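Local atomic coordinates of periplasmic solute binding protein (Pectobacterium atrosepticum, PDB entry 4RY1), a protein that probably binds a sugar or related solute in the periplasm and delivers it to an ABC-type importer. Residues M120-T125 / P270-P275; D128-A133 / P146-K151; Y157-A162 / S215-D220; P219-F224 / K383-N388. One frame throughout, in Å; residues are numbered along the deposited sequence.

How the interactions relate
The four contacts neighbour one another in space and illustrate how strand ends, helix ends and loops are joined by small adjoining contacts. Interactions 1 and 2 both use helix 124-130, with centres about 14 Å apart. Interaction 3 lies about 13 Å from the centre of each and touches both: the F148 ring of interaction 2 meets the backbone at Y157 and P158, while the Y122 ring of interaction 1 approaches the carbonyl of P158. Interaction 4 shares P219 and D220 with interaction 3, and V161 packs on F224 between them; it touches neither interaction 1, its centre about 24 Å away, nor interaction 2. A glycerol, probably from the crystallisation liquor, lies near I272 of interaction 1.

Interaction 1: residues M120-T125 / P270-P275; sequences MIYNKT and PFITIP
The methyl CD1 of I272 settles beside the phenol of Y122, 3.8 Å from Y122 OH, and this approach of methyl to hydroxyl belongs to the packed half of a contact whose other half is bridged by water. Y122 lies near the end of strand 107-123, whereas I272 belongs to the loop that follows strand 266-268. CG1 of I272 points opposite the carbonyl carbon (chi1 -57°) and the chain then continues extended, which carries CD1 to the phenol. M120 adds its CE at 3.9 Å from I272 CD1, although that methionine is modelled in two conformers, so this contact is less certain. P270 is a looser neighbour: its CD stands at the edge of the Y122 ring, 4.2 Å from Y122 CE2. Beyond the contact, Y134 stacks on Y122, and W138 and L141 of helix 138-152 pack on I272.

The wet half centres on the carbonyl of P270. One water, lying in the plane of the Y122 ring, accepts from Y122 OH at 2.7 Å and donates to P270 O at 2.8 Å. A second accepts from M120 N at 3.0 Å and donates only weakly to P270 O; it sits over the centre of the F271 ring. Backbone bonds join M120 to G269 and Y122 to E267, but between M120-T125 and P270-P275 the polar link found runs through water, while carbon-rich groups supply the direct fit.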
loop_
_atom_site.group_PDB
_atom_site.type_symbol
_atom_site.label_atom_id
_atom_site.label_comp_id
_atom_site.label_asym_id
_atom_site.label_seq_id
_atom_site.Cartn_x
_atom_site.Cartn_y
_atom_site.Cartn_z
ATOM N N MET A 120 -0.697 10.767 5.484
ATOM C CA MET A 120 -0.603 10.771 6.932
ATOM C C MET A 120 -1.954 10.617 7.618
ATOM O O MET A 120 -2.928 11.304 7.287
ATOM C CB MET A 120 0.055 12.058 7.400
ATOM C CG MET A 120 1.535 12.082 7.104
ATOM S SD MET A 120 2.517 10.845 7.992
ATOM C CE MET A 120 4.135 11.497 7.580
ATOM N N ILE A 121 -1.983 9.749 8.616
ATOM C CA ILE A 121 -3.112 9.571 9.513
ATOM C C ILE A 121 -2.543 9.940 10.887
ATOM O O ILE A 121 -1.539 9.387 11.312
ATOM C CB ILE A 121 -3.641 8.123 9.489
ATOM C CG1 ILE A 121 -4.102 7.773 8.079
ATOM C CG2 ILE A 121 -4.753 7.947 10.512
ATOM C CD1 ILE A 121 -5.380 8.466 7.702
ATOM N N TYR A 122 -3.177 10.884 11.572
ATOM C CA TYR A 122 -2.694 11.377 12.846
ATOM C C TYR A 122 -3.707 11.165 13.947
ATOM O O TYR A 122 -4.915 11.209 13.712
ATOM C CB TYR A 122 -2.377 12.869 12.751
ATOM C CG TYR A 122 -1.222 13.265 11.870
ATOM C CD1 TYR A 122 0.046 12.692 12.035
ATOM C CD2 TYR A 122 -1.366 14.273 10.902
ATOM C CE1 TYR A 122 1.127 13.106 11.264
ATOM C CE2 TYR A 122 -0.289 14.686 10.126
ATOM C CZ TYR A 122 0.951 14.106 10.292
ATOM O OH TYR A 122 2.041 14.528 9.547
ATOM N N ASN A 123 -3.185 10.988 15.159
ATOM C CA ASN A 123 -3.990 10.917 16.369
ATOM C C ASN A 123 -4.156 12.335 16.904
ATOM O O ASN A 123 -3.243 12.925 17.501
ATOM C CB ASN A 123 -3.340 10.029 17.426
ATOM C CG ASN A 123 -4.247 9.803 18.621
ATOM O OD1 ASN A 123 -4.895 10.743 19.088
ATOM N ND2 ASN A 123 -4.331 8.561 19.098
ATOM N N LYS A 124 -5.331 12.879 16.650
ATOM C CA LYS A 124 -5.612 14.282 16.977
ATOM C C LYS A 124 -5.361 14.613 18.448
ATOM O O LYS A 124 -4.800 15.657 18.788
ATOM C CB LYS A 124 -7.058 14.615 16.634
ATOM C CG LYS A 124 -7.473 16.025 17.031
ATOM C CD LYS A 124 -8.951 16.266 16.724
ATOM C CE LYS A 124 -9.546 17.452 17.462
ATOM N NZ LYS A 124 -8.859 18.703 17.067
ATOM N N THR A 125 -5.800 13.715 19.314
ATOM C CA THR A 125 -5.715 13.934 20.761
ATOM C C THR A 125 -4.265 14.152 21.184
ATOM O O THR A 125 -3.923 15.093 21.895
ATOM C CB THR A 125 -6.338 12.759 21.529
ATOM O OG1 THR A 125 -7.682 12.569 21.073
ATOM C CG2 THR A 125 -6.356 13.007 23.040
ATOM N N PRO A 270 -2.071 16.908 6.519
ATOM C CA PRO A 270 -1.516 17.537 5.323
ATOM C C PRO A 270 -0.447 16.720 4.620
ATOM O O PRO A 270 0.287 15.957 5.237
ATOM C CB PRO A 270 -0.913 18.839 5.861
ATOM C CG PRO A 270 -1.614 19.076 7.143
ATOM C CD PRO A 270 -1.851 17.722 7.717
ATOM N N PHE A 271 -0.391 16.911 3.306
ATOM C CA PHE A 271 0.646 16.325 2.493
ATOM C C PHE A 271 1.915 17.151 2.628
ATOM O O PHE A 271 2.052 18.230 2.056
ATOM C CB PHE A 271 0.190 16.205 1.049
ATOM C CG PHE A 271 -0.810 15.111 0.865
ATOM C CD1 PHE A 271 -2.137 15.319 1.174
ATOM C CD2 PHE A 271 -0.420 13.876 0.447
ATOM C CE1 PHE A 271 -3.071 14.313 1.043
ATOM C CE2 PHE A 271 -1.348 12.848 0.333
ATOM C CZ PHE A 271 -2.677 13.076 0.607
ATOM N N ILE A 272 2.845 16.616 3.398
ATOM C CA ILE A 272 4.065 17.342 3.754
ATOM C C ILE A 272 4.877 17.609 2.487
ATOM O O ILE A 272 5.179 16.703 1.718
ATOM C CB ILE A 272 4.908 16.569 4.789
ATOM C CG1 ILE A 272 4.052 16.297 6.037
ATOM C CG2 ILE A 272 6.167 17.354 5.149
ATOM C CD1 ILE A 272 4.696 15.338 7.010
ATOM N N THR A 273 5.270 18.859 2.302
ATOM C CA THR A 273 5.952 19.263 1.067
ATOM C C THR A 273 7.082 20.250 1.334
ATOM O O THR A 273 6.992 21.081 2.233
ATOM C CB THR A 273 4.953 19.893 0.085
ATOM O OG1 THR A 273 3.838 19.007 -0.089
ATOM C CG2 THR A 273 5.561 20.123 -1.263
ATOM N N ILE A 274 8.150 20.115 0.553
ATOM C CA ILE A 274 9.250 21.099 0.513
ATOM C C ILE A 274 8.693 22.372 -0.103
ATOM O O ILE A 274 8.091 22.319 -1.168
ATOM C CB ILE A 274 10.445 20.621 -0.358
ATOM C CG1 ILE A 274 11.129 19.392 0.235
ATOM C CG2 ILE A 274 11.503 21.726 -0.489
ATOM C CD1 ILE A 274 12.130 18.710 -0.674
ATOM N N PRO A 275 8.896 23.527 0.554
ATOM C CA PRO A 275 8.492 24.766 -0.091
ATOM C C PRO A 275 9.177 24.867 -1.463
ATOM O O PRO A 275 10.369 24.591 -1.582
ATOM C CB PRO A 275 8.988 25.841 0.885
ATOM C CG PRO A 275 9.055 25.145 2.208
ATOM C CD PRO A 275 9.540 23.774 1.853
HETATM O O HOH W 1 -0.950 13.331 3.982
HETATM O O HOH W 2 1.147 16.375 7.839
#

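Interaction 2: residues D128-A133 / P146-K151; sequences DNAGVA and PVFKQK
The F148 ring takes A130 CB over one face, has V132 CB at its edge, and meets W127 edge-to-face. The A130 methyl makes a CH-pi contact, 3.9 Å from the F148 ring centroid and displaced toward the rim. This packing joins helix 138-152 to the end of helix 124-130, where a Schellman motif centred on the positive-phi G131 turns the chain away and G131 N bonds back to D128 O. The turn delivers V132 to the same neighbouring helix.

V132 and V147 meet obliquely through single branches. V132 CG1 is turned opposite the backbone N (chi1 -176°), which leaves CG2, the branch beside that N, to press on V147 CG1 at 3.5 Å, closer than usual van der Waals contact. V147 CG1 also lies 3.7 Å from A130 O.

At the outer margin K151 reaches back across the helix end with its aliphatic chain over the last carbonyls. Its CD is 3.5 Å from A130 O and its CE 3.7 Å from N129 O. The ammonium joins the same edge indirectly: one water accepts from K151 NZ at 3.0 Å and donates to N129 O at 3.2 Å.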
loop_
_atom_site.group_PDB
_atom_site.type_symbol
_atom_site.label_atom_id
_atom_site.label_comp_id
_atom_site.label_asym_id
_atom_site.label_seq_id
_atom_site.Cartn_x
_atom_site.Cartn_y
_atom_site.Cartn_z
ATOM N N ASP A 128 -2.755 17.516 19.790
ATOM C CA ASP A 128 -3.383 18.594 20.591
ATOM C C ASP A 128 -2.760 18.662 22.003
ATOM O O ASP A 128 -2.449 19.747 22.499
ATOM C CB ASP A 128 -4.910 18.405 20.690
ATOM C CG ASP A 128 -5.645 18.773 19.402
ATOM O OD1 ASP A 128 -5.016 19.347 18.487
ATOM O OD2 ASP A 128 -6.856 18.482 19.320
ATOM N N ASN A 129 -2.542 17.507 22.630
ATOM C CA ASN A 129 -1.878 17.457 23.950
ATOM C C ASN A 129 -0.425 17.970 23.912
ATOM O O ASN A 129 0.037 18.615 24.848
ATOM C CB ASN A 129 -1.937 16.046 24.553
ATOM C CG ASN A 129 -3.347 15.627 24.958
ATOM O OD1 ASN A 129 -4.270 16.447 25.042
ATOM N ND2 ASN A 129 -3.509 14.345 25.255
ATOM N N ALA A 130 0.286 17.663 22.834
ATOM C CA ALA A 130 1.636 18.220 22.597
ATOM C C ALA A 130 1.645 19.721 22.278
ATOM O O ALA A 130 2.680 20.364 22.388
ATOM C CB ALA A 130 2.331 17.472 21.470
ATOM N N GLY A 131 0.510 20.245 21.814
ATOM C CA GLY A 131 0.395 21.643 21.358
ATOM C C GLY A 131 1.016 21.956 20.002
ATOM O O GLY A 131 1.417 23.091 19.732
ATOM N N VAL A 132 1.087 20.937 19.150
ATOM C CA VAL A 132 1.697 21.056 17.840
ATOM C C VAL A 132 0.631 20.861 16.768
ATOM O O VAL A 132 -0.172 19.929 16.813
ATOM C CB VAL A 132 2.840 20.029 17.658
ATOM C CG1 VAL A 132 3.538 20.221 16.320
ATOM C CG2 VAL A 132 3.855 20.163 18.792
ATOM N N ALA A 133 0.630 21.781 15.817
ATOM C CA ALA A 133 -0.204 21.670 14.638
ATOM C C ALA A 133 0.348 20.610 13.693
ATOM O O ALA A 133 1.552 20.388 13.619
ATOM C CB ALA A 133 -0.280 23.015 13.929
ATOM N N PRO A 146 11.002 17.060 19.000
ATOM C CA PRO A 146 11.498 17.499 20.314
ATOM C C PRO A 146 10.412 18.037 21.205
ATOM O O PRO A 146 10.484 17.911 22.435
ATOM C CB PRO A 146 12.463 18.622 19.954
ATOM C CG PRO A 146 12.976 18.222 18.613
ATOM C CD PRO A 146 11.775 17.672 17.908
ATOM N N VAL A 147 9.408 18.649 20.595
ATOM C CA VAL A 147 8.285 19.171 21.348
ATOM C C VAL A 147 7.470 18.030 21.992
ATOM O O VAL A 147 7.115 18.077 23.180
ATOM C CB VAL A 147 7.393 20.087 20.508
ATOM C CG1 VAL A 147 6.199 20.521 21.324
ATOM C CG2 VAL A 147 8.159 21.311 19.991
ATOM N N PHE A 148 7.163 17.009 21.205
ATOM C CA PHE A 148 6.496 15.814 21.751
ATOM C C PHE A 148 7.262 15.260 22.956
ATOM O O PHE A 148 6.680 14.989 24.019
ATOM C CB PHE A 148 6.382 14.717 20.685
ATOM C CG PHE A 148 5.083 14.742 19.900
ATOM C CD1 PHE A 148 4.679 15.866 19.190
ATOM C CD2 PHE A 148 4.281 13.611 19.841
ATOM C CE1 PHE A 148 3.481 15.865 18.466
ATOM C CE2 PHE A 148 3.084 13.600 19.129
ATOM C CZ PHE A 148 2.682 14.729 18.432
ATOM N N LYS A 149 8.560 15.084 22.751
ATOM C CA LYS A 149 9.462 14.498 23.747
ATOM C C LYS A 149 9.460 15.323 25.040
ATOM O O LYS A 149 9.284 14.786 26.130
ATOM C CB LYS A 149 10.888 14.421 23.190
ATOM C CG LYS A 149 11.851 13.670 24.086
ATOM C CD LYS A 149 13.268 13.709 23.562
ATOM C CE LYS A 149 14.149 12.923 24.512
ATOM N NZ LYS A 149 15.497 12.668 23.954
ATOM N N GLN A 150 9.627 16.631 24.901
ATOM C CA GLN A 150 9.715 17.511 26.073
ATOM C C GLN A 150 8.361 17.624 26.774
ATOM O O GLN A 150 8.261 17.578 28.010
ATOM C CB GLN A 150 10.221 18.904 25.680
ATOM C CG GLN A 150 10.263 19.910 26.839
ATOM C CD GLN A 150 11.183 19.496 27.979
ATOM O OE1 GLN A 150 12.208 18.844 27.768
ATOM N NE2 GLN A 150 10.827 19.894 29.196
ATOM N N LYS A 151 7.316 17.776 25.981
ATOM C CA LYS A 151 5.996 18.084 26.515
ATOM C C LYS A 151 5.240 16.855 27.028
ATOM O O LYS A 151 4.576 16.903 28.070
ATOM C CB LYS A 151 5.157 18.838 25.485
ATOM C CG LYS A 151 3.798 19.236 26.025
ATOM C CD LYS A 151 3.470 20.692 25.768
ATOM C CE LYS A 151 2.233 21.095 26.550
ATOM N NZ LYS A 151 1.481 22.185 25.875
HETATM O O HOH W 3 -1.352 21.479 24.994
#

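Interaction 3: residues Y157-A162 / S215-D220; sequences YPLGVA and SHVIPD
Two interhelical loops meet where Y157, between helices 138-152 and 169-183, inserts its ring between H216 and P219, from the loop linking helices 199-214 and 221-225. H216 lies against one face of the tyrosine in an offset stack, the centroids of the Y157 and H216 rings 4.0 Å apart and the planes only 8° from parallel. Y157 CE2 stands over the centre of the imidazole. On the opposite face, P219 CG makes a CH-pi contact almost on the ring normal, 3.5 Å from the Y157 centroid. H216 NE2 has a weak hydrogen bond to D154 OD1, and Y223 meets the Y157 ring edge-to-face.

The second loop leaves helix 199-214 through a Schellman motif, in which the positive phi of H216 turns the chain out of the helix; five residues later helix 221-225 begins behind the N-cap residue D220. Along this connection the backbones run close without forming regular strand pairing. L159 N gives V217 O a weak, bent hydrogen bond of 3.1 Å, and I218 CA directs its hydrogen at L159 O from 3.3 Å. The carbonyl of H216 is buried with no hydrogen-bonding partner in the model, its O facing P158 CD at 3.3 Å.

L159 and I218 lie side by side, CD2 of L159 being 3.7 Å from CG2 of I218. At the phenol end, a water 3.0 Å from Y157 OH accepts from D220 N.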
loop_
_atom_site.group_PDB
_atom_site.type_symbol
_atom_site.label_atom_id
_atom_site.label_comp_id
_atom_site.label_asym_id
_atom_site.label_seq_id
_atom_site.Cartn_x
_atom_site.Cartn_y
_atom_site.Cartn_z
ATOM N N TYR A 157 5.604 10.081 20.183
ATOM C CA TYR A 157 6.224 10.383 18.893
ATOM C C TYR A 157 5.176 10.869 17.900
ATOM O O TYR A 157 4.069 10.328 17.861
ATOM C CB TYR A 157 6.876 9.135 18.284
ATOM C CG TYR A 157 8.003 8.516 19.085
ATOM C CD1 TYR A 157 7.734 7.666 20.146
ATOM C CD2 TYR A 157 9.328 8.770 18.773
ATOM C CE1 TYR A 157 8.761 7.077 20.875
ATOM C CE2 TYR A 157 10.372 8.189 19.494
ATOM C CZ TYR A 157 10.078 7.347 20.548
ATOM O OH TYR A 157 11.107 6.759 21.225
ATOM N N PRO A 158 5.548 11.841 17.059
ATOM C CA PRO A 158 4.677 12.279 15.959
ATOM C C PRO A 158 4.190 11.169 15.033
ATOM O O PRO A 158 3.057 11.217 14.529
ATOM C CB PRO A 158 5.591 13.237 15.174
ATOM C CG PRO A 158 6.439 13.846 16.233
ATOM C CD PRO A 158 6.723 12.734 17.196
ATOM N N LEU A 159 5.064 10.196 14.816
ATOM C CA LEU A 159 4.911 9.214 13.742
ATOM C C LEU A 159 5.494 7.861 14.143
ATOM O O LEU A 159 6.582 7.799 14.720
ATOM C CB LEU A 159 5.645 9.762 12.512
ATOM C CG LEU A 159 5.658 8.988 11.201
ATOM C CD1 LEU A 159 4.239 8.808 10.711
ATOM C CD2 LEU A 159 6.539 9.671 10.152
ATOM N N GLY A 160 4.769 6.782 13.829
ATOM C CA GLY A 160 5.283 5.425 13.995
ATOM C C GLY A 160 5.779 4.854 12.682
ATOM O O GLY A 160 5.880 5.531 11.658
ATOM N N VAL A 161 6.137 3.582 12.755
ATOM C CA VAL A 161 6.645 2.816 11.649
ATOM C C VAL A 161 5.695 1.636 11.545
ATOM O O VAL A 161 5.575 0.846 12.479
ATOM C CB VAL A 161 8.087 2.357 11.907
ATOM C CG1 VAL A 161 8.619 1.494 10.775
ATOM C CG2 VAL A 161 9.001 3.575 12.093
ATOM N N ALA A 162 4.983 1.562 10.424
ATOM C CA ALA A 162 3.771 0.761 10.293
ATOM C C ALA A 162 3.960 -0.745 10.486
ATOM O O ALA A 162 3.035 -1.429 10.938
ATOM C CB ALA A 162 3.140 1.047 8.941
ATOM N N SER A 215 15.717 13.424 15.708
ATOM C CA SER A 215 14.711 14.459 16.051
ATOM C C SER A 215 13.493 13.980 16.871
ATOM O O SER A 215 12.607 14.773 17.170
ATOM C CB SER A 215 14.174 15.160 14.789
ATOM O OG SER A 215 15.199 15.780 14.038
ATOM N N HIS A 216 13.447 12.693 17.218
ATOM C CA HIS A 216 12.306 12.108 17.937
ATOM C C HIS A 216 11.000 12.211 17.140
ATOM O O HIS A 216 9.919 12.318 17.710
ATOM C CB HIS A 216 12.141 12.730 19.343
ATOM C CG HIS A 216 11.533 11.808 20.366
ATOM N ND1 HIS A 216 10.180 11.755 20.631
ATOM C CD2 HIS A 216 12.112 10.921 21.213
ATOM C CE1 HIS A 216 9.951 10.864 21.580
ATOM N NE2 HIS A 216 11.106 10.346 21.952
ATOM N N VAL A 217 11.100 12.156 15.813
ATOM C CA VAL A 217 9.876 12.096 14.998
ATOM C C VAL A 217 9.304 10.680 14.985
ATOM O O VAL A 217 8.113 10.483 15.149
ATOM C CB VAL A 217 10.099 12.600 13.565
ATOM C CG1 VAL A 217 8.807 12.478 12.763
ATOM C CG2 VAL A 217 10.509 14.056 13.597
ATOM N N ILE A 218 10.185 9.717 14.763
ATOM C CA ILE A 218 9.841 8.300 14.817
ATOM C C ILE A 218 10.723 7.582 15.828
ATOM O O ILE A 218 11.847 7.999 16.071
ATOM C CB ILE A 218 10.014 7.599 13.446
ATOM C CG1 ILE A 218 11.484 7.474 13.050
ATOM C CG2 ILE A 218 9.168 8.286 12.368
ATOM C CD1 ILE A 218 11.698 6.784 11.724
ATOM N N PRO A 219 10.235 6.479 16.410
ATOM C CA PRO A 219 11.134 5.643 17.202
ATOM C C PRO A 219 12.107 4.878 16.337
ATOM O O PRO A 219 11.851 4.657 15.153
ATOM C CB PRO A 219 10.199 4.642 17.884
ATOM C CG PRO A 219 8.820 5.182 17.698
ATOM C CD PRO A 219 8.886 5.902 16.371
ATOM N N ASP A 220 13.206 4.452 16.940
ATOM C CA ASP A 220 14.229 3.698 16.225
ATOM C C ASP A 220 13.904 2.211 16.154
ATOM O O ASP A 220 12.870 1.759 16.652
ATOM C CB ASP A 220 15.622 3.994 16.809
ATOM C CG ASP A 220 15.860 3.362 18.160
ATOM O OD1 ASP A 220 15.006 2.604 18.657
ATOM O OD2 ASP A 220 16.924 3.650 18.736
HETATM O O HOH W 4 13.197 5.083 19.954
#

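Interaction 4: residues P219-F224 / K383-N388; sequences PDQRYF and KLDYGN
R222 runs from CB across Y386 to the D385 turn. CG, placed opposite the carbonyl carbon (chi1 -65°), sits over the centre of the Y386 ring in a CH-pi contact, 3.7 Å from its centroid. The chain stays extended, passing CD by D385 O, and NE then donates to D385 O at 3.1 Å, bent and tilted from the guanidinium plane. Y386 CD2 lies over one guanidinium face, 3.6 Å from R222 NH1, the planes 33° apart. NH2 donates to a water at 3.0 Å that also bonds D385 O. A second water links D385 O with D220 OD2, so this carbonyl accepts three hydrogen bonds.

A second bond joins the helix ends: Q221 N donates to D385 OD2 at 2.8 Å, on the anti side and tilted 31° out of the carboxylate plane. D385 OD2 is also bonded to Y209 OH, and Y386 OH to S225 OG. D220 caps the same helix start, OD1 accepting from Y223 N. The pairing is probably favourable: carboxylates face the start of helix 221-225 and a guanidinium the carbonyl end of helix 371-385, and that helix start probably eases the proximity of D220 OD2 and D385 OD2, like charges 5.0 Å apart.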
loop_
_atom_site.group_PDB
_atom_site.type_symbol
_atom_site.label_atom_id
_atom_site.label_comp_id
_atom_site.label_asym_id
_atom_site.label_seq_id
_atom_site.Cartn_x
_atom_site.Cartn_y
_atom_site.Cartn_z
ATOM N N PRO A 219 10.235 6.479 16.410
ATOM C CA PRO A 219 11.134 5.643 17.202
ATOM C C PRO A 219 12.107 4.878 16.337
ATOM O O PRO A 219 11.851 4.657 15.153
ATOM C CB PRO A 219 10.199 4.642 17.884
ATOM C CG PRO A 219 8.820 5.182 17.698
ATOM C CD PRO A 219 8.886 5.902 16.371
ATOM N N ASP A 220 13.206 4.452 16.940
ATOM C CA ASP A 220 14.229 3.698 16.225
ATOM C C ASP A 220 13.904 2.211 16.154
ATOM O O ASP A 220 12.870 1.759 16.652
ATOM C CB ASP A 220 15.622 3.994 16.809
ATOM C CG ASP A 220 15.860 3.362 18.160
ATOM O OD1 ASP A 220 15.006 2.604 18.657
ATOM O OD2 ASP A 220 16.924 3.650 18.736
ATOM N N GLN A 221 14.785 1.449 15.528
ATOM C CA GLN A 221 14.508 0.027 15.333
ATOM C C GLN A 221 14.691 -0.794 16.621
ATOM O O GLN A 221 14.133 -1.894 16.736
ATOM C CB GLN A 221 15.320 -0.559 14.190
ATOM C CG GLN A 221 14.873 -0.028 12.846
ATOM C CD GLN A 221 13.621 -0.736 12.402
ATOM O OE1 GLN A 221 13.669 -1.927 12.094
ATOM N NE2 GLN A 221 12.496 -0.034 12.390
ATOM N N ARG A 222 15.461 -0.271 17.578
ATOM C CA ARG A 222 15.553 -0.894 18.909
ATOM C C ARG A 222 14.182 -0.865 19.604
ATOM O O ARG A 222 13.724 -1.867 20.168
ATOM C CB ARG A 222 16.585 -0.193 19.789
ATOM C CG ARG A 222 18.027 -0.291 19.297
ATOM C CD ARG A 222 18.931 0.443 20.262
ATOM N NE ARG A 222 20.361 0.288 20.036
ATOM C CZ ARG A 222 21.125 -0.682 20.542
ATOM N NH1 ARG A 222 20.615 -1.678 21.263
ATOM N NH2 ARG A 222 22.422 -0.669 20.280
ATOM N N TYR A 223 13.515 0.272 19.494
ATOM C CA TYR A 223 12.165 0.437 20.057
ATOM C C TYR A 223 11.228 -0.607 19.441
ATOM O O TYR A 223 10.543 -1.339 20.138
ATOM C CB TYR A 223 11.653 1.849 19.805
ATOM C CG TYR A 223 10.231 2.135 20.179
ATOM C CD1 TYR A 223 9.190 1.733 19.348
ATOM C CD2 TYR A 223 9.917 2.866 21.303
ATOM C CE1 TYR A 223 7.867 2.038 19.641
ATOM C CE2 TYR A 223 8.597 3.174 21.611
ATOM C CZ TYR A 223 7.566 2.750 20.778
ATOM O OH TYR A 223 6.240 3.057 21.045
ATOM N N PHE A 224 11.188 -0.667 18.119
ATOM C CA PHE A 224 10.239 -1.582 17.470
ATOM C C PHE A 224 10.584 -3.046 17.744
ATOM O O PHE A 224 9.689 -3.874 17.948
ATOM C CB PHE A 224 10.046 -1.257 15.989
ATOM C CG PHE A 224 9.255 0.002 15.802
ATOM C CD1 PHE A 224 7.894 0.016 16.087
ATOM C CD2 PHE A 224 9.880 1.190 15.446
ATOM C CE1 PHE A 224 7.166 1.193 15.990
ATOM C CE2 PHE A 224 9.148 2.362 15.324
ATOM C CZ PHE A 224 7.800 2.370 15.625
ATOM N N LYS A 383 21.326 -1.683 11.259
ATOM C CA LYS A 383 22.762 -1.460 11.427
ATOM C C LYS A 383 23.050 -0.079 12.023
ATOM O O LYS A 383 23.866 0.056 12.957
ATOM C CB LYS A 383 23.486 -1.637 10.092
ATOM C CG LYS A 383 23.913 -3.078 9.835
ATOM C CD LYS A 383 24.180 -3.430 8.372
ATOM C CE LYS A 383 24.416 -2.225 7.475
ATOM N NZ LYS A 383 24.904 -2.585 6.116
ATOM N N LEU A 384 22.401 0.942 11.469
ATOM C CA LEU A 384 22.519 2.306 11.994
ATOM C C LEU A 384 22.058 2.414 13.438
ATOM O O LEU A 384 22.788 2.897 14.298
ATOM C CB LEU A 384 21.769 3.335 11.149
ATOM C CG LEU A 384 22.320 3.625 9.759
ATOM C CD1 LEU A 384 21.372 4.559 9.029
ATOM C CD2 LEU A 384 23.711 4.230 9.859
ATOM N N ASP A 385 20.840 1.963 13.687
ATOM C CA ASP A 385 20.189 2.146 14.987
ATOM C C ASP A 385 20.780 1.346 16.148
ATOM O O ASP A 385 20.628 1.740 17.310
ATOM C CB ASP A 385 18.709 1.810 14.868
ATOM C CG ASP A 385 17.919 2.848 14.087
ATOM O OD1 ASP A 385 18.474 3.898 13.702
ATOM O OD2 ASP A 385 16.723 2.586 13.848
ATOM N N TYR A 386 21.428 0.228 15.827
ATOM C CA TYR A 386 22.152 -0.594 16.819
ATOM C C TYR A 386 23.646 -0.204 16.955
ATOM O O TYR A 386 24.403 -0.869 17.663
ATOM C CB TYR A 386 21.978 -2.088 16.501
ATOM C CG TYR A 386 20.613 -2.640 16.921
ATOM C CD1 TYR A 386 19.470 -2.424 16.134
ATOM C CD2 TYR A 386 20.457 -3.365 18.097
ATOM C CE1 TYR A 386 18.238 -2.912 16.504
ATOM C CE2 TYR A 386 19.220 -3.861 18.469
ATOM C CZ TYR A 386 18.118 -3.624 17.668
ATOM O OH TYR A 386 16.885 -4.097 18.018
ATOM N N GLY A 387 24.045 0.886 16.297
ATOM C CA GLY A 387 25.435 1.398 16.348
ATOM C C GLY A 387 26.483 0.530 15.693
ATOM O O GLY A 387 27.638 0.524 16.103
ATOM N N ASN A 388 26.084 -0.192 14.667
ATOM C CA ASN A 388 26.975 -1.100 13.974
ATOM C C ASN A 388 27.474 -0.550 12.648
ATOM O O ASN A 388 28.119 -1.269 11.883
ATOM C CB ASN A 388 26.297 -2.450 13.808
ATOM C CG ASN A 388 25.943 -3.071 15.143
ATOM O OD1 ASN A 388 26.704 -2.963 16.109
ATOM N ND2 ASN A 388 24.790 -3.720 15.210
HETATM O O HOH W 5 19.436 4.116 18.068
HETATM O O HOH W 6 22.929 2.183 19.402
#